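Local coordinates for protein nucleocapsid (PDB 4AKL) that probably binds single- and double-stranded RNA, takes part in packaging the viral genome, and cuts double-stranded DNA without sequence preference, at residues A[127-131]-A[468-472]; A[204-209]-A[253-257]; A[1-5]-A[395-400]. One frame throughout, in Å; residues are numbered along the deposited sequence.

How the contacts relate
Starting at the N terminus, residues 1-5 pack at once against the loop 395-400 in contact 3, which closes a loop spanning most of the chain and ties the leader of helix 10-24 to the segment between helices 385-392 and 425-440. Contact 1 opens next, on helix 120-136, and closes only near the C terminus at 468-472; since 395-400 falls between its two segments, contacts 1 and 3 cross along the sequence. Contact 2, pairing 204-209 with helix 245-263, is a local closure lying within both of these larger loops. Contacts 2 and 3 sit on opposite sides of the chain's centre, their centres about 59 Å apart, and none of the three touches another.

Contact 1. Residues A[127-131]-A[468-472]; sequences QQAAL and NAYNV
One water is gripped by both segments: it accepts from Asn468 ND2 at 2.7 Å and donates to Gln127 O and to Gln127 OE1, the latter 2.9 Å away. It thus links the helix backbone, a helix side chain and the C-terminal loop; the two segments share no direct hydrogen bond. Gln127 bends at chi2 (-66°), laying its chain along the Tyr470 ring. CG stands over the ring face in a CH-pi contact, 3.8 Å from the centroid, and the amide is 18° from parallel to the ring. Turned away from the ring, NE2 donates to the carbonyls of Gly301 and Gln303, so both ends of the amide are fixed. Helix 120-136 here meets the loop between helix 450-460 and strand 480-481, where Asn468 forms an Asx turn, its OD1 accepting from Tyr470 N at 2.8 Å with the donor well above the carbonyl plane; a type I beta turn follows from Ala469 to Val472. ND2 of the same amide also bonds Asp305, which anchors the donor used by the water. Leu131 adds the apolar part: CD2 sits against the Asn468 amide, 3.9 Å from Asn468 OD1, and CD1 meets Asn471 ND2 at 3.7 Å.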
# COMPACT_ATOMS: atom_id res chain seq x y z
N GLN A 127 2.92 -5.08 6.31
CA GLN A 127 2.09 -5.73 5.28
C GLN A 127 1.36 -6.91 5.86
O GLN A 127 0.15 -7.08 5.63
CB GLN A 127 2.92 -6.14 4.05
CG GLN A 127 3.60 -4.93 3.32
CD GLN A 127 2.63 -3.93 2.65
OE1 GLN A 127 1.45 -4.23 2.38
NE2 GLN A 127 3.15 -2.73 2.39
N GLN A 128 2.05 -7.71 6.66
CA GLN A 128 1.41 -8.89 7.27
C GLN A 128 0.35 -8.46 8.26
O GLN A 128 -0.73 -9.10 8.36
CB GLN A 128 2.46 -9.82 7.95
CG GLN A 128 3.50 -10.39 6.97
CD GLN A 128 2.87 -10.92 5.61
OE1 GLN A 128 3.17 -10.41 4.49
NE2 GLN A 128 1.99 -11.90 5.73
N ALA A 129 0.65 -7.38 9.00
CA ALA A 129 -0.31 -6.84 9.95
C ALA A 129 -1.61 -6.37 9.26
O ALA A 129 -2.68 -6.55 9.79
CB ALA A 129 0.31 -5.74 10.80
N ALA A 130 -1.48 -5.77 8.09
CA ALA A 130 -2.62 -5.27 7.32
C ALA A 130 -3.52 -6.40 6.85
O ALA A 130 -4.72 -6.29 6.88
CB ALA A 130 -2.15 -4.44 6.13
N LEU A 131 -2.92 -7.48 6.41
CA LEU A 131 -3.71 -8.63 6.00
C LEU A 131 -4.40 -9.27 7.24
O LEU A 131 -5.58 -9.61 7.18
CB LEU A 131 -2.87 -9.62 5.25
CG LEU A 131 -2.32 -9.14 3.90
CD1 LEU A 131 -1.13 -10.10 3.40
CD2 LEU A 131 -3.42 -8.98 2.79
N ASN A 468 -6.38 -4.30 -1.13
CA ASN A 468 -4.96 -4.38 -0.77
C ASN A 468 -4.34 -5.12 -1.90
O ASN A 468 -4.85 -6.19 -2.33
CB ASN A 468 -4.80 -5.09 0.58
CG ASN A 468 -3.34 -5.54 0.88
OD1 ASN A 468 -2.69 -6.26 0.09
ND2 ASN A 468 -2.85 -5.16 2.05
N ALA A 469 -3.23 -4.59 -2.43
CA ALA A 469 -2.59 -5.21 -3.61
C ALA A 469 -1.18 -5.71 -3.33
O ALA A 469 -0.40 -5.94 -4.29
CB ALA A 469 -2.61 -4.22 -4.81
N TYR A 470 -0.85 -5.92 -2.05
CA TYR A 470 0.47 -6.38 -1.68
C TYR A 470 0.87 -7.68 -2.38
O TYR A 470 1.98 -7.74 -2.86
CB TYR A 470 0.65 -6.54 -0.15
CG TYR A 470 2.05 -7.05 0.22
CD1 TYR A 470 3.17 -6.33 -0.15
CD2 TYR A 470 2.25 -8.24 0.94
CE1 TYR A 470 4.43 -6.75 0.15
CE2 TYR A 470 3.55 -8.66 1.27
CZ TYR A 470 4.63 -7.90 0.86
OH TYR A 470 5.93 -8.24 1.12
N ASN A 471 -0.03 -8.69 -2.46
CA ASN A 471 0.27 -10.02 -3.11
C ASN A 471 0.01 -10.13 -4.61
O ASN A 471 -0.10 -11.21 -5.13
CB ASN A 471 -0.51 -11.17 -2.40
CG ASN A 471 -0.05 -11.37 -1.01
OD1 ASN A 471 1.15 -11.49 -0.76
ND2 ASN A 471 -0.99 -11.43 -0.07
N VAL A 472 -0.12 -9.00 -5.29
CA VAL A 472 -0.20 -8.95 -6.75
C VAL A 472 1.26 -9.08 -7.24
O VAL A 472 2.17 -8.42 -6.71
CB VAL A 472 -0.93 -7.65 -7.25
CG1 VAL A 472 -0.69 -7.41 -8.67
CG2 VAL A 472 -2.40 -7.75 -7.01
O HOH W 1 -0.55 -6.21 2.90

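Contact 2. Residues A[204-209]-A[253-257]; sequences FVKGKY and TVEAL
The backbones come closest where Gly207, at which the chain breaks out of helix with a positive phi of 105°, lies 4.8 Å from Thr253 measured CA to CA; the chain then runs on to bring Tyr209 alongside Leu257. Thr253 touches both aromatic residues of 204-209, the Phe204 ring and Tyr209 CB. With its CG2 anti to the backbone N, the methyl reaches over one face of the Phe204 ring, offset toward the rim, in a CH-pi contact with CG2 3.6 Å from the Phe204 ring centroid and nearest at CZ. The same methyl meets Tyr209 CB at 3.8 Å. The hydroxyl goes the other way, toward the turn at Gly207, while being hydrogen-bonded to the carbonyl of Glu249 one helical turn back. At the rim of the Phe204 ring, near its plane, Val254 CG2 makes a looser apolar contact.

Tyr209 contributes more than half of the surface that 204-209 buries here. Its chi1 of 49° places CG between the backbone N and the carbonyl carbon and lays one ring face against the helix backbone, over the carbonyl carbon of Ala256 and over Leu257 CA, which makes a second CH-pi contact 4.1 Å from the ring centroid. Side chains clasp the ring from two directions: Ala256 CB touches Tyr209 CD2 at 3.6 Å, and Leu257 CD1 touches Tyr209 CD1 at 3.6 Å.

The contact joins the exit of helix 195-204 to the middle of helix 245-263. Trp200, in the former helix, meets the Phe204 ring with nearly parallel planes, while Val254 and Leu257 turn to Leu280 of helix 270-292, so this turn of helix 245-263 is shared by the end of helix 195-204 and by helix 270-292.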
# COMPACT_ATOMS: atom_id res chain seq x y z
N PHE A 204 19.68 -30.79 -1.39
CA PHE A 204 19.95 -30.74 0.05
C PHE A 204 18.64 -30.53 0.86
O PHE A 204 18.37 -31.28 1.80
CB PHE A 204 20.94 -29.61 0.36
CG PHE A 204 21.17 -29.37 1.82
CD1 PHE A 204 22.00 -30.23 2.56
CD2 PHE A 204 20.55 -28.30 2.48
CE1 PHE A 204 22.22 -30.02 3.92
CE2 PHE A 204 20.77 -28.08 3.86
CZ PHE A 204 21.62 -28.95 4.58
N VAL A 205 17.84 -29.54 0.46
CA VAL A 205 16.63 -29.21 1.20
C VAL A 205 15.49 -30.24 1.10
O VAL A 205 14.46 -30.05 1.75
CB VAL A 205 16.10 -27.78 0.84
CG1 VAL A 205 17.25 -26.75 0.98
CG2 VAL A 205 15.42 -27.74 -0.58
N LYS A 206 15.65 -31.32 0.30
CA LYS A 206 14.70 -32.45 0.38
C LYS A 206 14.88 -33.32 1.67
O LYS A 206 14.11 -34.25 1.90
CB LYS A 206 14.76 -33.38 -0.85
CG LYS A 206 14.10 -32.86 -2.15
CD LYS A 206 15.13 -32.52 -3.19
CE LYS A 206 14.54 -32.30 -4.59
NZ LYS A 206 14.73 -33.52 -5.43
N GLY A 207 15.89 -33.01 2.49
CA GLY A 207 16.22 -33.83 3.69
C GLY A 207 17.49 -34.68 3.50
O GLY A 207 17.78 -35.57 4.31
N LYS A 208 18.27 -34.39 2.44
CA LYS A 208 19.51 -35.11 2.11
C LYS A 208 20.73 -34.43 2.76
O LYS A 208 21.66 -33.95 2.09
CB LYS A 208 19.65 -35.22 0.58
CG LYS A 208 18.54 -36.02 -0.07
CD LYS A 208 18.69 -36.13 -1.59
CE LYS A 208 17.44 -36.77 -2.20
NZ LYS A 208 17.48 -36.73 -3.70
N TYR A 209 20.72 -34.40 4.07
CA TYR A 209 21.70 -33.64 4.85
C TYR A 209 23.17 -34.10 4.73
O TYR A 209 24.09 -33.26 4.89
CB TYR A 209 21.28 -33.60 6.33
CG TYR A 209 20.89 -34.92 6.95
CD1 TYR A 209 21.86 -35.85 7.33
CD2 TYR A 209 19.56 -35.25 7.17
CE1 TYR A 209 21.51 -37.07 7.93
CE2 TYR A 209 19.19 -36.46 7.75
CZ TYR A 209 20.17 -37.37 8.12
OH TYR A 209 19.82 -38.57 8.70
N THR A 253 16.10 -29.58 7.54
CA THR A 253 17.14 -30.47 7.06
C THR A 253 18.31 -30.43 8.01
O THR A 253 18.85 -31.47 8.30
CB THR A 253 17.57 -30.12 5.64
OG1 THR A 253 16.53 -30.54 4.75
CG2 THR A 253 18.87 -30.84 5.24
N VAL A 254 18.67 -29.23 8.48
CA VAL A 254 19.79 -29.03 9.39
C VAL A 254 19.48 -29.63 10.76
O VAL A 254 20.37 -30.19 11.38
CB VAL A 254 20.23 -27.52 9.52
CG1 VAL A 254 21.40 -27.35 10.48
CG2 VAL A 254 20.63 -26.95 8.17
N GLU A 255 18.23 -29.52 11.20
CA GLU A 255 17.77 -30.14 12.44
C GLU A 255 17.82 -31.64 12.30
O GLU A 255 18.15 -32.35 13.26
CB GLU A 255 16.34 -29.68 12.82
CG GLU A 255 16.19 -28.17 13.21
CD GLU A 255 14.72 -27.66 13.23
OE1 GLU A 255 13.77 -28.46 13.02
OE2 GLU A 255 14.50 -26.44 13.47
N ALA A 256 17.50 -32.14 11.10
CA ALA A 256 17.59 -33.57 10.81
C ALA A 256 19.05 -34.03 10.96
O ALA A 256 19.32 -35.09 11.55
CB ALA A 256 17.05 -33.87 9.43
N LEU A 257 19.98 -33.23 10.43
CA LEU A 257 21.43 -33.50 10.55
C LEU A 257 21.87 -33.59 12.01
O LEU A 257 22.64 -34.47 12.41
CB LEU A 257 22.28 -32.41 9.85
CG LEU A 257 23.81 -32.56 9.87
CD1 LEU A 257 24.23 -33.74 8.96
CD2 LEU A 257 24.60 -31.29 9.50

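Contact 3. Residues A[1-5]-A[395-400]; sequences MENKI and IPVANP
Bends at chi2 (-62°) and chi4 (60°) curl the Lys4 chain over the loop 395-400, bringing its NZ to the Ala398 carbonyl, while a chi1 of -171° in Asn3 swings the amide against Val397. The lysine is held at both its ends. Its backbone N donates to Val397 O at 2.8 Å in a fairly straight bond, the donor standing above the carbonyl plane, and its ammonium donates to Ala398 O at 2.9 Å, nearly in line with that C=O. Two successive carbonyls of the type I beta turn from Pro396 to Asn399 are therefore taken up by one residue, and its aliphatic part lies along the loop, with Lys4 CB 3.8 Å from Pro400 CD just past the turn.

Asn3 OD1 closes an Asx turn by accepting from Ile5 N at 3.0 Å, and the same oxygen rests on Val397 CB at 3.4 Å. The other end of this amide, ND2, bonds the carbonyl of Ser84, so the Asx turn is pinned between two loops. Glu2 O receives a nearly straight CA-H...O contact from Ala398. At the start of the chain the Met1 methyl approaches Ala398 CB, at a distance too short to be taken literally.

Ile5 finishes the apolar side, its CD1 lying 4.0 Å from Val397 CG1 and close to Ile395 CG2. Around the contact, helix 10-24 supplies Trp16 against Ile5 and Pro400, helix 77-83 places Ala81 against Ile5 and Ile395, and helix 324-336 offers Phe324 and Pro325 to Val397 and Ser328 to its backbone N.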
# COMPACT_ATOMS: atom_id res chain seq x y z
N MET A 1 -25.07 13.85 17.89
CA MET A 1 -24.68 13.38 16.51
C MET A 1 -23.69 12.19 16.48
O MET A 1 -22.44 12.37 16.47
CB MET A 1 -24.11 14.53 15.72
CG MET A 1 -25.17 15.46 15.16
SD MET A 1 -24.40 16.98 14.57
CE MET A 1 -23.11 16.31 13.49
N GLU A 2 -24.25 11.00 16.44
CA GLU A 2 -23.50 9.77 16.41
C GLU A 2 -23.39 9.28 14.98
O GLU A 2 -23.96 9.85 14.07
CB GLU A 2 -24.19 8.70 17.26
CG GLU A 2 -24.47 9.10 18.72
CD GLU A 2 -25.88 9.59 18.96
OE1 GLU A 2 -26.44 10.32 18.10
OE2 GLU A 2 -26.44 9.22 20.02
N ASN A 3 -22.63 8.21 14.82
CA ASN A 3 -22.48 7.50 13.56
C ASN A 3 -23.82 6.88 13.14
O ASN A 3 -24.28 5.93 13.77
CB ASN A 3 -21.41 6.42 13.74
CG ASN A 3 -21.02 5.75 12.44
OD1 ASN A 3 -21.75 5.79 11.46
ND2 ASN A 3 -19.83 5.09 12.45
N LYS A 4 -24.42 7.40 12.06
CA LYS A 4 -25.74 6.94 11.59
C LYS A 4 -25.67 5.64 10.76
O LYS A 4 -26.68 5.05 10.50
CB LYS A 4 -26.46 8.01 10.76
CG LYS A 4 -26.64 9.37 11.43
CD LYS A 4 -27.46 9.33 12.68
CE LYS A 4 -27.60 10.74 13.28
NZ LYS A 4 -28.28 11.78 12.36
N ILE A 5 -24.47 5.20 10.36
CA ILE A 5 -24.31 3.98 9.56
C ILE A 5 -24.22 2.78 10.53
O ILE A 5 -23.15 2.20 10.70
CB ILE A 5 -23.08 4.03 8.60
CG1 ILE A 5 -22.95 5.41 7.92
CG2 ILE A 5 -23.16 2.86 7.58
CD1 ILE A 5 -21.90 5.50 6.79
N ILE A 395 -18.48 10.32 2.92
CA ILE A 395 -19.78 10.31 3.60
C ILE A 395 -19.58 10.78 5.05
O ILE A 395 -18.84 10.14 5.79
CB ILE A 395 -20.37 8.89 3.64
CG1 ILE A 395 -20.51 8.23 2.23
CG2 ILE A 395 -21.68 8.92 4.28
CD1 ILE A 395 -20.89 6.71 2.26
N PRO A 396 -20.19 11.90 5.46
CA PRO A 396 -20.11 12.30 6.87
C PRO A 396 -21.10 11.45 7.68
O PRO A 396 -22.32 11.51 7.45
CB PRO A 396 -20.52 13.76 6.85
CG PRO A 396 -21.48 13.88 5.74
CD PRO A 396 -21.09 12.79 4.70
N VAL A 397 -20.58 10.66 8.59
CA VAL A 397 -21.41 9.61 9.21
C VAL A 397 -22.52 10.13 10.11
O VAL A 397 -23.50 9.43 10.34
CB VAL A 397 -20.57 8.57 9.99
CG1 VAL A 397 -19.59 7.87 9.05
CG2 VAL A 397 -19.89 9.21 11.16
N ALA A 398 -22.37 11.36 10.59
CA ALA A 398 -23.40 12.02 11.39
C ALA A 398 -24.66 12.37 10.58
O ALA A 398 -25.75 12.40 11.13
CB ALA A 398 -22.83 13.30 12.05
N ASN A 399 -24.50 12.65 9.28
CA ASN A 399 -25.63 12.96 8.36
C ASN A 399 -25.30 12.43 6.96
O ASN A 399 -24.96 13.21 6.09
CB ASN A 399 -25.90 14.47 8.32
CG ASN A 399 -26.51 15.02 9.62
OD1 ASN A 399 -27.66 14.71 9.96
ND2 ASN A 399 -25.73 15.84 10.36
N PRO A 400 -25.38 11.10 6.74
CA PRO A 400 -24.92 10.47 5.49
C PRO A 400 -25.44 11.01 4.18
O PRO A 400 -24.72 10.94 3.18
CB PRO A 400 -25.41 9.00 5.65
CG PRO A 400 -25.37 8.79 7.05
CD PRO A 400 -25.83 10.08 7.69